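Local coordinates for UPF0434 family protein (Haloferax volcanii, PDB 6F5Z), which probably activates methyltransferases as a Trm112-type partner subunit, and is held here in a complex with a putative methyltransferase, at residues Met1-Met6 and Asp23-Asp28; Cys10-Lys15 and Pro51-Pro56; Leu18-Asp23 and Gly33-Thr38; Asp28-Gly33 and Tyr44-Gly49. All blocks are in the same frame, centred on the assembly; numbering follows the deposited sequence.

Interaction 1 (Met1-Met6 and Asp23-Asp28); sequences MKESLM and DERDGD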
loop_
_atom_site.group_PDB
_atom_site.type_symbol
_atom_site.label_atom_id
_atom_site.label_comp_id
_atom_site.label_asym_id
_atom_site.label_seq_id
_atom_site.Cartn_x
_atom_site.Cartn_y
_atom_site.Cartn_z
ATOM N N MET C 1 -8.056 4.658 31.162
ATOM C CA MET C 1 -7.585 5.331 29.941
ATOM C C MET C 1 -7.002 6.680 30.345
ATOM O O MET C 1 -7.588 7.378 31.167
ATOM C CB MET C 1 -8.747 5.542 28.949
ATOM C CG MET C 1 -8.343 6.344 27.704
ATOM S SD MET C 1 -9.693 6.624 26.520
ATOM C CE MET C 1 -9.855 4.939 25.737
ATOM N N LYS C 2 -5.901 7.090 29.697
ATOM C CA LYS C 2 -5.310 8.398 29.979
ATOM C C LYS C 2 -6.264 9.516 29.616
ATOM O O LYS C 2 -6.816 9.520 28.517
ATOM C CB LYS C 2 -4.033 8.567 29.137
ATOM C CG LYS C 2 -2.824 7.861 29.678
ATOM C CD LYS C 2 -1.672 8.049 28.643
ATOM C CE LYS C 2 -0.301 8.110 29.250
ATOM N NZ LYS C 2 0.041 9.486 29.716
ATOM N N GLU C 3 -6.415 10.514 30.492
ATOM C CA GLU C 3 -7.267 11.665 30.194
ATOM C C GLU C 3 -6.765 12.410 28.944
ATOM O O GLU C 3 -7.570 12.903 28.147
ATOM C CB GLU C 3 -7.344 12.583 31.431
ATOM C CG GLU C 3 -8.217 13.795 31.207
ATOM C CD GLU C 3 -8.324 14.710 32.411
ATOM O OE1 GLU C 3 -7.762 14.377 33.480
ATOM O OE2 GLU C 3 -9.039 15.729 32.309
ATOM N N SER C 4 -5.437 12.454 28.749
ATOM C CA SER C 4 -4.847 13.070 27.546
ATOM C C SER C 4 -5.265 12.373 26.226
ATOM O O SER C 4 -5.166 12.996 25.170
ATOM C CB SER C 4 -3.318 13.122 27.644
ATOM O OG SER C 4 -2.824 11.799 27.698
ATOM N N LEU C 5 -5.691 11.094 26.260
ATOM C CA LEU C 5 -6.141 10.383 25.053
ATOM C C LEU C 5 -7.606 10.661 24.771
ATOM O O LEU C 5 -8.089 10.383 23.679
ATOM C CB LEU C 5 -5.952 8.860 25.209
ATOM C CG LEU C 5 -4.591 8.260 24.786
ATOM C CD1 LEU C 5 -3.412 9.009 25.379
ATOM C CD2 LEU C 5 -4.513 6.819 25.205
ATOM N N MET C 6 -8.339 11.228 25.745
ATOM C CA MET C 6 -9.775 11.458 25.562
ATOM C C MET C 6 -10.127 12.670 24.750
ATOM O O MET C 6 -11.296 12.853 24.420
ATOM C CB MET C 6 -10.448 11.542 26.933
ATOM C CG MET C 6 -10.254 10.292 27.722
ATOM S SD MET C 6 -11.063 10.462 29.332
ATOM C CE MET C 6 -10.695 8.913 30.016
ATOM N N ASP C 23 -14.150 9.664 39.085
ATOM C CA ASP C 23 -14.337 9.161 40.428
ATOM C C ASP C 23 -13.066 8.605 40.997
ATOM O O ASP C 23 -12.898 8.638 42.204
ATOM C CB ASP C 23 -15.446 8.123 40.501
ATOM C CG ASP C 23 -16.773 8.782 40.323
ATOM O OD1 ASP C 23 -17.156 9.597 41.207
ATOM O OD2 ASP C 23 -17.375 8.582 39.278
ATOM N N GLU C 24 -12.159 8.096 40.155
ATOM C CA GLU C 24 -10.882 7.546 40.614
ATOM C C GLU C 24 -9.853 7.718 39.521
ATOM O O GLU C 24 -10.151 7.411 38.353
ATOM C CB GLU C 24 -11.010 6.044 40.964
ATOM C CG GLU C 24 -9.727 5.417 41.494
ATOM C CD GLU C 24 -9.787 3.925 41.722
ATOM O OE1 GLU C 24 -10.845 3.306 41.462
ATOM O OE2 GLU C 24 -8.757 3.364 42.145
ATOM N N ARG C 25 -8.659 8.191 39.882
ATOM C CA ARG C 25 -7.602 8.399 38.902
ATOM C C ARG C 25 -6.244 8.091 39.491
ATOM O O ARG C 25 -6.093 8.057 40.721
ATOM C CB ARG C 25 -7.642 9.839 38.369
ATOM C CG ARG C 25 -7.257 10.918 39.399
ATOM C CD ARG C 25 -7.328 12.341 38.846
ATOM N NE ARG C 25 -6.544 12.446 37.608
ATOM C CZ ARG C 25 -6.906 13.147 36.538
ATOM N NH1 ARG C 25 -8.024 13.874 36.554
ATOM N NH2 ARG C 25 -6.174 13.104 35.434
ATOM N N ASP C 26 -5.267 7.920 38.611
ATOM C CA ASP C 26 -3.872 7.724 39.019
ATOM C C ASP C 26 -3.055 8.542 38.052
ATOM O O ASP C 26 -2.675 8.051 36.977
ATOM C CB ASP C 26 -3.494 6.231 38.965
ATOM C CG ASP C 26 -2.067 5.910 39.384
ATOM O OD1 ASP C 26 -1.304 6.857 39.697
ATOM O OD2 ASP C 26 -1.689 4.720 39.336
ATOM N N GLY C 27 -2.853 9.829 38.381
ATOM C CA GLY C 27 -2.178 10.727 37.468
ATOM C C GLY C 27 -3.052 10.939 36.253
ATOM O O GLY C 27 -4.235 11.232 36.404
ATOM N N ASP C 28 -2.496 10.732 35.057
ATOM C CA ASP C 28 -3.268 10.899 33.825
ATOM C C ASP C 28 -4.283 9.787 33.648
ATOM O O ASP C 28 -5.259 9.960 32.926
ATOM C CB ASP C 28 -2.313 10.900 32.614
ATOM C CG ASP C 28 -2.824 11.434 31.280
ATOM O OD1 ASP C 28 -3.860 12.145 31.271
ATOM O OD2 ASP C 28 -2.111 11.256 30.269
#
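Asp28 turns its carboxylate onto Lys2, Glu3 and Ser4, where the two-stranded hairpin of strands 24-26 and 29-31 meets the 3-10 segment near the N-terminus of this Trm112-like fold. The tight part of the contact is that carboxylate. Its OD1 accepts the backbone N-H of Ser4 (Ser4 N to Asp28 OD1 3.0 Å) from the syn side, somewhat out of plane. Two donors share the other oxygen: Ser4 OG lies 2.7 Å from Asp28 OD2 on the syn lone pair, and Lys2 NZ lies 2.8 Å from Asp28 OD2 on the anti one. The lysine chain bends at its end (chi4 -85°), which curls NZ back to the oxygen, so both oxygens of Asp28 are held and its rotation is fixed. Lys2 also packs on Asp86 of the methyltransferase chain. The backbone reinforces this, with Glu3 N 2.8 Å from Asp28 O and nearly straight at 165°.

The other side is more open: Arg25 is exposed and touches segment 1-6 only through its guanidinium group at Glu3 OE1. It comes end-on, Arg25 NH2 2.8 Å and NH1 3.1 Å from Glu3 OE1, and the two flat groups are turned 43° apart. Arg25 is steadied by the turn that follows its strand: its NE and NH2 both donate, in the guanidinium plane, to Gly27 O, with NE 2.9 Å from that carbonyl oxygen.

Interaction 2 (Cys10-Lys15 and Pro51-Pro56); sequences CDPLDK and PNLLPP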
loop_
_atom_site.group_PDB
_atom_site.type_symbol
_atom_site.label_atom_id
_atom_site.label_comp_id
_atom_site.label_asym_id
_atom_site.label_seq_id
_atom_site.Cartn_x
_atom_site.Cartn_y
_atom_site.Cartn_z
ATOM N N CYS C 10 -15.631 11.262 21.165
ATOM C CA CYS C 10 -16.884 11.972 21.042
ATOM C C CYS C 10 -18.028 11.026 21.237
ATOM O O CYS C 10 -17.858 9.804 21.269
ATOM C CB CYS C 10 -16.975 12.680 19.699
ATOM S SG CYS C 10 -17.013 11.539 18.302
ATOM N N ASP C 11 -19.240 11.585 21.445
ATOM C CA ASP C 11 -20.397 10.752 21.612
ATOM C C ASP C 11 -20.621 9.939 20.328
ATOM O O ASP C 11 -20.695 10.517 19.268
ATOM C CB ASP C 11 -21.615 11.647 21.874
ATOM C CG ASP C 11 -22.841 10.931 22.387
ATOM O OD1 ASP C 11 -23.111 9.785 21.933
ATOM O OD2 ASP C 11 -23.585 11.539 23.190
ATOM N N PRO C 12 -20.669 8.607 20.385
ATOM C CA PRO C 12 -20.862 7.831 19.138
ATOM C C PRO C 12 -22.180 8.107 18.451
ATOM O O PRO C 12 -22.259 7.924 17.239
ATOM C CB PRO C 12 -20.802 6.378 19.611
ATOM C CG PRO C 12 -21.165 6.419 21.089
ATOM C CD PRO C 12 -20.567 7.727 21.572
ATOM N N LEU C 13 -23.201 8.609 19.196
ATOM C CA LEU C 13 -24.508 8.804 18.551
ATOM C C LEU C 13 -24.527 9.946 17.568
ATOM O O LEU C 13 -25.075 9.795 16.485
ATOM C CB LEU C 13 -25.582 9.057 19.600
ATOM C CG LEU C 13 -25.952 7.878 20.485
ATOM C CD1 LEU C 13 -26.827 8.331 21.619
ATOM C CD2 LEU C 13 -26.693 6.799 19.687
ATOM N N ASP C 14 -23.960 11.094 17.940
ATOM C CA ASP C 14 -24.033 12.293 17.103
ATOM C C ASP C 14 -22.709 13.049 16.964
ATOM O O ASP C 14 -22.649 14.144 16.363
ATOM C CB ASP C 14 -25.137 13.232 17.653
ATOM C CG ASP C 14 -24.770 13.815 19.003
ATOM O OD1 ASP C 14 -23.790 13.336 19.617
ATOM O OD2 ASP C 14 -25.433 14.789 19.432
ATOM N N LYS C 15 -21.632 12.452 17.487
ATOM C CA LYS C 15 -20.281 13.005 17.374
ATOM C C LYS C 15 -20.079 14.307 18.123
ATOM O O LYS C 15 -19.118 15.032 17.864
ATOM C CB LYS C 15 -19.803 13.138 15.885
ATOM C CG LYS C 15 -20.169 11.956 14.977
ATOM C CD LYS C 15 -19.803 10.584 15.536
ATOM C CE LYS C 15 -20.251 9.532 14.568
ATOM N NZ LYS C 15 -20.177 8.208 15.167
ATOM N N PRO C 51 -13.454 2.793 28.881
ATOM C CA PRO C 51 -14.726 3.424 28.567
ATOM C C PRO C 51 -15.600 2.464 27.764
ATOM O O PRO C 51 -15.097 1.796 26.832
ATOM C CB PRO C 51 -14.346 4.622 27.696
ATOM C CG PRO C 51 -12.874 4.784 27.882
ATOM C CD PRO C 51 -12.345 3.427 28.146
ATOM N N ASN C 52 -16.901 2.427 28.084
ATOM C CA ASN C 52 -17.837 1.644 27.301
ATOM C C ASN C 52 -18.614 2.657 26.482
ATOM O O ASN C 52 -19.561 3.288 26.977
ATOM C CB ASN C 52 -18.742 0.770 28.166
ATOM C CG ASN C 52 -19.571 -0.138 27.291
ATOM O OD1 ASN C 52 -19.912 0.187 26.146
ATOM N ND2 ASN C 52 -19.962 -1.279 27.831
ATOM N N LEU C 53 -18.179 2.829 25.212
ATOM C CA LEU C 53 -18.726 3.797 24.285
ATOM C C LEU C 53 -19.642 3.135 23.252
ATOM O O LEU C 53 -19.807 3.675 22.145
ATOM C CB LEU C 53 -17.629 4.659 23.639
ATOM C CG LEU C 53 -17.031 5.682 24.607
ATOM C CD1 LEU C 53 -15.618 6.053 24.230
ATOM C CD2 LEU C 53 -17.862 6.933 24.645
ATOM N N LEU C 54 -20.253 1.995 23.632
ATOM C CA LEU C 54 -21.281 1.412 22.786
ATOM C C LEU C 54 -22.484 2.341 22.845
ATOM O O LEU C 54 -22.809 2.866 23.923
ATOM C CB LEU C 54 -21.747 0.043 23.300
ATOM C CG LEU C 54 -20.805 -1.107 23.101
ATOM C CD1 LEU C 54 -21.297 -2.282 23.871
ATOM C CD2 LEU C 54 -20.703 -1.479 21.607
ATOM N N PRO C 55 -23.264 2.411 21.751
ATOM C CA PRO C 55 -24.536 3.152 21.798
ATOM C C PRO C 55 -25.420 2.583 22.899
ATOM O O PRO C 55 -25.323 1.390 23.210
ATOM C CB PRO C 55 -25.164 2.848 20.435
ATOM C CG PRO C 55 -24.048 2.536 19.570
ATOM C CD PRO C 55 -23.054 1.806 20.419
ATOM N N PRO C 56 -26.223 3.428 23.578
ATOM C CA PRO C 56 -27.050 2.935 24.702
ATOM C C PRO C 56 -27.927 1.708 24.410
ATOM O O PRO C 56 -28.086 0.863 25.301
ATOM C CB PRO C 56 -27.895 4.168 25.094
ATOM C CG PRO C 56 -27.783 5.115 23.918
ATOM C CD PRO C 56 -26.406 4.881 23.365
#
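Pro12 and Leu53 cross at about a right angle, the proline ring lying against the backbone and one branch of the leucine. The closest approach is polar to apolar: Pro12 CG sits 3.2 Å from Leu53 O, while Pro12 CD reaches Leu53 CD2 at 4.2 Å. Farther along, the geometry changes. The end of Leu13 meets the CD-CG side of the Pro56 ring, Leu13 CD1 lying 3.9 Å from Pro56 CD. Both methyls of Leu13 lie against Pro56, and Leu13 CD2 also reaches Pro55 CB at 4.3 Å. The CG of Leu13 stands anti to the carbonyl carbon (chi1 -69°), which carries both methyls toward the prolines. The two segments run in similar directions, 26° apart where they touch; their side-chain packing is apolar and they share no hydrogen bond.

Each loop is instead shaped from within by an Asx turn, in a fold whose family is grouped with the zinc beta-ribbons. Asp11 OD1 accepts from Leu13 N at 3.0 Å, and Asn52 OD1 accepts from Leu54 N at 3.1 Å, the latter in the carbonyl plane. Asp11 OD1 is also hydrogen-bonded to Tyr44 OH, and the side chains of Pro12, Leu13, Leu53 and Pro56 all touch Tyr44 on strand 43-47. Lys15 NZ, 3.0 Å from Pro12 O, continues outward to salt bridges with Asp96 and Glu125 of the methyltransferase chain.

Interaction 3 (Leu18-Asp23 and Gly33-Thr38); sequences LELEVD and GRLIGT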
loop_
_atom_site.group_PDB
_atom_site.type_symbol
_atom_site.label_atom_id
_atom_site.label_comp_id
_atom_site.label_asym_id
_atom_site.label_seq_id
_atom_site.Cartn_x
_atom_site.Cartn_y
_atom_site.Cartn_z
ATOM N N LEU C 18 -18.091 15.165 24.748
ATOM C CA LEU C 18 -18.378 14.456 25.989
ATOM C C LEU C 18 -17.794 15.255 27.141
ATOM O O LEU C 18 -16.699 15.824 27.040
ATOM C CB LEU C 18 -17.706 13.063 26.013
ATOM C CG LEU C 18 -18.235 12.120 24.937
ATOM C CD1 LEU C 18 -17.181 11.011 24.650
ATOM C CD2 LEU C 18 -19.574 11.473 25.336
ATOM N N GLU C 19 -18.482 15.224 28.267
ATOM C CA GLU C 19 -18.015 15.812 29.513
ATOM C C GLU C 19 -17.446 14.642 30.322
ATOM O O GLU C 19 -18.117 13.638 30.493
ATOM C CB GLU C 19 -19.222 16.433 30.263
ATOM C CG GLU C 19 -18.937 16.952 31.665
ATOM C CD GLU C 19 -20.133 17.007 32.606
ATOM O OE1 GLU C 19 -19.923 16.880 33.833
ATOM O OE2 GLU C 19 -21.279 17.163 32.119
ATOM N N LEU C 20 -16.252 14.818 30.877
ATOM C CA LEU C 20 -15.648 13.806 31.735
ATOM C C LEU C 20 -15.941 14.102 33.198
ATOM O O LEU C 20 -15.687 15.232 33.668
ATOM C CB LEU C 20 -14.117 13.771 31.509
ATOM C CG LEU C 20 -13.293 12.886 32.454
ATOM C CD1 LEU C 20 -13.631 11.394 32.247
ATOM C CD2 LEU C 20 -11.833 13.130 32.272
ATOM N N GLU C 21 -16.407 13.073 33.920
ATOM C CA GLU C 21 -16.557 13.069 35.371
ATOM C C GLU C 21 -15.594 11.988 35.883
ATOM O O GLU C 21 -15.609 10.845 35.387
ATOM C CB GLU C 21 -17.976 12.725 35.816
ATOM C CG GLU C 21 -18.990 13.795 35.476
ATOM C CD GLU C 21 -20.347 13.563 36.119
ATOM O OE1 GLU C 21 -20.580 12.453 36.657
ATOM O OE2 GLU C 21 -21.203 14.472 36.015
ATOM N N VAL C 22 -14.755 12.328 36.878
ATOM C CA VAL C 22 -13.773 11.385 37.411
ATOM C C VAL C 22 -14.121 10.974 38.832
ATOM O O VAL C 22 -14.322 11.839 39.695
ATOM C CB VAL C 22 -12.364 12.030 37.352
ATOM C CG1 VAL C 22 -11.300 11.128 37.948
ATOM C CG2 VAL C 22 -11.972 12.397 35.925
ATOM N N ASP C 23 -14.150 9.664 39.085
ATOM C CA ASP C 23 -14.337 9.161 40.428
ATOM C C ASP C 23 -13.066 8.605 40.997
ATOM O O ASP C 23 -12.898 8.638 42.204
ATOM C CB ASP C 23 -15.446 8.123 40.501
ATOM C CG ASP C 23 -16.773 8.782 40.323
ATOM O OD1 ASP C 23 -17.156 9.597 41.207
ATOM O OD2 ASP C 23 -17.375 8.582 39.278
ATOM N N GLY C 33 -15.164 6.532 36.349
ATOM C CA GLY C 33 -15.770 7.791 35.975
ATOM C C GLY C 33 -16.757 7.569 34.858
ATOM O O GLY C 33 -17.252 6.452 34.681
ATOM N N ARG C 34 -17.061 8.639 34.145
ATOM C CA ARG C 34 -17.989 8.510 33.043
ATOM C C ARG C 34 -17.784 9.652 32.069
ATOM O O ARG C 34 -17.281 10.712 32.436
ATOM C CB ARG C 34 -19.451 8.450 33.537
ATOM C CG ARG C 34 -19.884 9.703 34.275
ATOM C CD ARG C 34 -21.021 9.451 35.293
ATOM N NE ARG C 34 -20.655 8.359 36.187
ATOM C CZ ARG C 34 -19.825 8.481 37.229
ATOM N NH1 ARG C 34 -19.382 9.678 37.600
ATOM N NH2 ARG C 34 -19.461 7.413 37.919
ATOM N N LEU C 35 -18.202 9.424 30.827
ATOM C CA LEU C 35 -18.184 10.398 29.758
ATOM C C LEU C 35 -19.647 10.669 29.436
ATOM O O LEU C 35 -20.393 9.721 29.181
ATOM C CB LEU C 35 -17.452 9.787 28.532
ATOM C CG LEU C 35 -15.943 9.748 28.737
ATOM C CD1 LEU C 35 -15.271 8.736 27.768
ATOM C CD2 LEU C 35 -15.316 11.132 28.530
ATOM N N ILE C 36 -20.073 11.922 29.530
ATOM C CA ILE C 36 -21.482 12.257 29.353
ATOM C C ILE C 36 -21.700 13.083 28.116
ATOM O O ILE C 36 -21.040 14.096 27.933
ATOM C CB ILE C 36 -22.005 12.990 30.615
ATOM C CG1 ILE C 36 -21.783 12.147 31.891
ATOM C CG2 ILE C 36 -23.506 13.332 30.442
ATOM C CD1 ILE C 36 -22.070 12.865 33.203
ATOM N N GLY C 37 -22.617 12.626 27.259
ATOM C CA GLY C 37 -22.948 13.356 26.049
ATOM C C GLY C 37 -23.523 14.728 26.376
ATOM O O GLY C 37 -24.555 14.805 27.043
ATOM N N THR C 38 -22.860 15.798 25.924
ATOM C CA THR C 38 -23.300 17.191 26.177
ATOM C C THR C 38 -24.609 17.532 25.450
ATOM O O THR C 38 -25.226 18.564 25.775
ATOM C CB THR C 38 -22.202 18.183 25.778
ATOM O OG1 THR C 38 -21.910 18.004 24.403
ATOM C CG2 THR C 38 -20.914 18.059 26.661
#
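Arg34 grips Asp23 end-on: NH1 and NH2 each lie 2.8 Å from Asp23 OD2, with the carboxylate and guanidinium planes 56° apart. NH1 also donates to Glu21, 3.2 Å from Glu21 OE1 on its anti lone pair, so three residues form one salt-bridge network. Arg34 carries its CG between the backbone N and the carbonyl carbon (chi1 62°) and bends again at chi3, bringing it against Glu21. A leucine in its place would probably leave the carboxylates of Glu21 and Asp23 close together without the positive charge that now joins them.

Beneath this, the backbones form an antiparallel ladder, the strand segments running 154° apart. Glu19 and Ile36 are a hydrogen-bonded pair, each N 2.8 Å from the other's O, and Glu21 with Arg34 repeats it. Gly33 CA lies 3.1 Å from Glu21 O, where a side chain would collide.

Packing follows on the sheet face of Leu18, Leu20 and Leu35: Leu35 CD2 is 4.0 Å from Leu18 CB and 4.1 Å from Leu20 CD1. On the other face Ile36 CD1 rests against Glu21. Strand 18-22 ends the four-stranded sheet, while strand 33-37 pairs on its far side with strand 43-47, whose Ile46 touches both Leu20 and Leu35.

Interaction 4 (Asp28-Gly33 and Tyr44-Gly49); sequences DEIIEG and YPIEDG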
loop_
_atom_site.group_PDB
_atom_site.type_symbol
_atom_site.label_atom_id
_atom_site.label_comp_id
_atom_site.label_asym_id
_atom_site.label_seq_id
_atom_site.Cartn_x
_atom_site.Cartn_y
_atom_site.Cartn_z
ATOM N N ASP C 28 -2.496 10.732 35.057
ATOM C CA ASP C 28 -3.268 10.899 33.825
ATOM C C ASP C 28 -4.283 9.787 33.648
ATOM O O ASP C 28 -5.259 9.960 32.926
ATOM C CB ASP C 28 -2.313 10.900 32.614
ATOM C CG ASP C 28 -2.824 11.434 31.280
ATOM O OD1 ASP C 28 -3.860 12.145 31.271
ATOM O OD2 ASP C 28 -2.111 11.256 30.269
ATOM N N GLU C 29 -4.052 8.643 34.291
ATOM C CA GLU C 29 -4.939 7.492 34.134
ATOM C C GLU C 29 -6.305 7.673 34.814
ATOM O O GLU C 29 -6.362 7.804 36.025
ATOM C CB GLU C 29 -4.235 6.217 34.663
ATOM C CG GLU C 29 -5.037 4.939 34.443
ATOM C CD GLU C 29 -5.274 4.542 32.999
ATOM O OE1 GLU C 29 -4.602 5.091 32.095
ATOM O OE2 GLU C 29 -6.108 3.636 32.778
ATOM N N ILE C 30 -7.403 7.662 34.046
ATOM C CA ILE C 30 -8.750 7.683 34.605
ATOM C C ILE C 30 -9.184 6.233 34.786
ATOM O O ILE C 30 -9.268 5.489 33.798
ATOM C CB ILE C 30 -9.730 8.441 33.693
ATOM C CG1 ILE C 30 -9.233 9.867 33.374
ATOM C CG2 ILE C 30 -11.124 8.488 34.348
ATOM C CD1 ILE C 30 -8.841 10.715 34.629
ATOM N N ILE C 31 -9.497 5.839 36.033
ATOM C CA ILE C 31 -9.826 4.446 36.359
ATOM C C ILE C 31 -11.326 4.278 36.487
ATOM O O ILE C 31 -11.868 3.312 35.938
ATOM C CB ILE C 31 -9.093 4.003 37.651
ATOM C CG1 ILE C 31 -7.563 4.229 37.522
ATOM C CG2 ILE C 31 -9.435 2.549 38.007
ATOM C CD1 ILE C 31 -6.808 4.240 38.808
ATOM N N GLU C 32 -12.010 5.208 37.194
ATOM C CA GLU C 32 -13.452 5.141 37.340
ATOM C C GLU C 32 -14.022 6.506 37.025
ATOM O O GLU C 32 -13.425 7.505 37.405
ATOM C CB GLU C 32 -13.854 4.740 38.768
ATOM C CG GLU C 32 -13.369 3.367 39.174
ATOM C CD GLU C 32 -13.882 2.188 38.360
ATOM O OE1 GLU C 32 -15.010 2.294 37.811
ATOM O OE2 GLU C 32 -13.233 1.115 38.413
ATOM N N GLY C 33 -15.164 6.532 36.349
ATOM C CA GLY C 33 -15.770 7.791 35.975
ATOM C C GLY C 33 -16.757 7.569 34.858
ATOM O O GLY C 33 -17.252 6.452 34.681
ATOM N N TYR C 44 -21.659 7.238 29.326
ATOM C CA TYR C 44 -20.744 6.176 28.874
ATOM C C TYR C 44 -19.788 5.915 30.033
ATOM O O TYR C 44 -18.933 6.764 30.334
ATOM C CB TYR C 44 -20.025 6.627 27.604
ATOM C CG TYR C 44 -21.023 6.916 26.499
ATOM C CD1 TYR C 44 -21.628 5.877 25.793
ATOM C CD2 TYR C 44 -21.344 8.225 26.140
ATOM C CE1 TYR C 44 -22.550 6.130 24.784
ATOM C CE2 TYR C 44 -22.246 8.489 25.105
ATOM C CZ TYR C 44 -22.849 7.433 24.432
ATOM O OH TYR C 44 -23.764 7.623 23.408
ATOM N N PRO C 45 -19.931 4.781 30.739
ATOM C CA PRO C 45 -19.100 4.580 31.938
ATOM C C PRO C 45 -17.666 4.242 31.623
ATOM O O PRO C 45 -17.397 3.587 30.620
ATOM C CB PRO C 45 -19.790 3.419 32.649
ATOM C CG PRO C 45 -20.372 2.593 31.507
ATOM C CD PRO C 45 -20.828 3.638 30.486
ATOM N N ILE C 46 -16.753 4.623 32.518
ATOM C CA ILE C 46 -15.342 4.227 32.436
ATOM C C ILE C 46 -15.178 3.288 33.607
ATOM O O ILE C 46 -15.403 3.696 34.760
ATOM C CB ILE C 46 -14.409 5.430 32.581
ATOM C CG1 ILE C 46 -14.663 6.454 31.447
ATOM C CG2 ILE C 46 -12.959 4.972 32.638
ATOM C CD1 ILE C 46 -13.986 7.865 31.649
ATOM N N GLU C 47 -14.878 2.016 33.307
ATOM C CA GLU C 47 -14.870 0.957 34.289
ATOM C C GLU C 47 -13.527 0.328 34.291
ATOM O O GLU C 47 -13.113 -0.222 33.271
ATOM C CB GLU C 47 -15.948 -0.088 33.935
ATOM C CG GLU C 47 -17.328 0.531 33.818
ATOM C CD GLU C 47 -18.360 -0.379 33.185
ATOM O OE1 GLU C 47 -18.025 -1.167 32.272
ATOM O OE2 GLU C 47 -19.511 -0.344 33.660
ATOM N N ASP C 48 -12.812 0.454 35.417
ATOM C CA ASP C 48 -11.440 -0.055 35.531
ATOM C C ASP C 48 -10.586 0.408 34.325
ATOM O O ASP C 48 -9.862 -0.392 33.675
ATOM C CB ASP C 48 -11.385 -1.599 35.681
ATOM C CG ASP C 48 -10.031 -2.100 36.155
ATOM O OD1 ASP C 48 -9.314 -1.325 36.822
ATOM O OD2 ASP C 48 -9.635 -3.233 35.749
ATOM N N GLY C 49 -10.749 1.682 33.977
ATOM C CA GLY C 49 -9.969 2.318 32.921
ATOM C C GLY C 49 -10.473 2.135 31.499
ATOM O O GLY C 49 -9.901 2.709 30.555
HETATM O O HOH W 1 -6.639 1.598 30.550
HETATM O O HOH W 2 -17.021 3.861 36.903
#
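Ile46 and Gly33 carry the backbone bonding as an antiparallel hydrogen-bonded pair. Ile46 N lies 2.9 Å from Gly33 O, and the return bond is longer, with Gly33 N 3.3 Å from Ile46 O. Past this pair the chain turns a corner at Glu32, and the remaining main-chain bond is Gly49 N to Ile31 O at 2.8 Å. A C-H contact lies beside it, Gly49 CA being 3.4 Å from Ile30 O.

Side-chain polar contact comes from Glu32. Its chain bends at chi2, bringing OE2 to 3.1 Å from Asp48 N, which meets the carboxylate from above, 58° out of its plane. A water stands 2.7 Å from both Glu32 OE1 and Ile46 O, though its two protons cannot serve every acceptor around it. An alanine here would probably leave the N-H of Asp48 without its carboxylate mate and the water without one of its holds.

Apolar packing is slight but buried: Ile30 CG2 lies 4.0 Å from Ile46 CD1, the two isoleucines crossing at a slant.

Asp48 and Gly49 have positive phi (49° and 85°), matching the type I' turn that closes the hairpin from strand 43-47 to strand 50-51. The corner it touches is a classic beta bulge, Ile31 and Glu32 both facing Glu24.

In the fold
Interaction 3 lies nearest the chain's centre and is the regular strand pairing of the four-stranded sheet; interaction 4 joins that sheet, through the shared Gly33, to the small hairpin. Interaction 1 is a surface contact at the outer end of the same hairpin, sharing Asp28 with interaction 4, and relies on charges and hydrogen bonds; interactions 2, 3 and 4 are partly buried. Interaction 2, on the opposite side of the chain's centre from interactions 1 and 4, joins two loops by apolar packing. A backbone bond from Asn52 N to Pro45 O ties it to interaction 4, while Leu18 of interaction 3 packs on Leu53. Methyltransferase contacts reach interactions 1, 2 and 4 but not interaction 3.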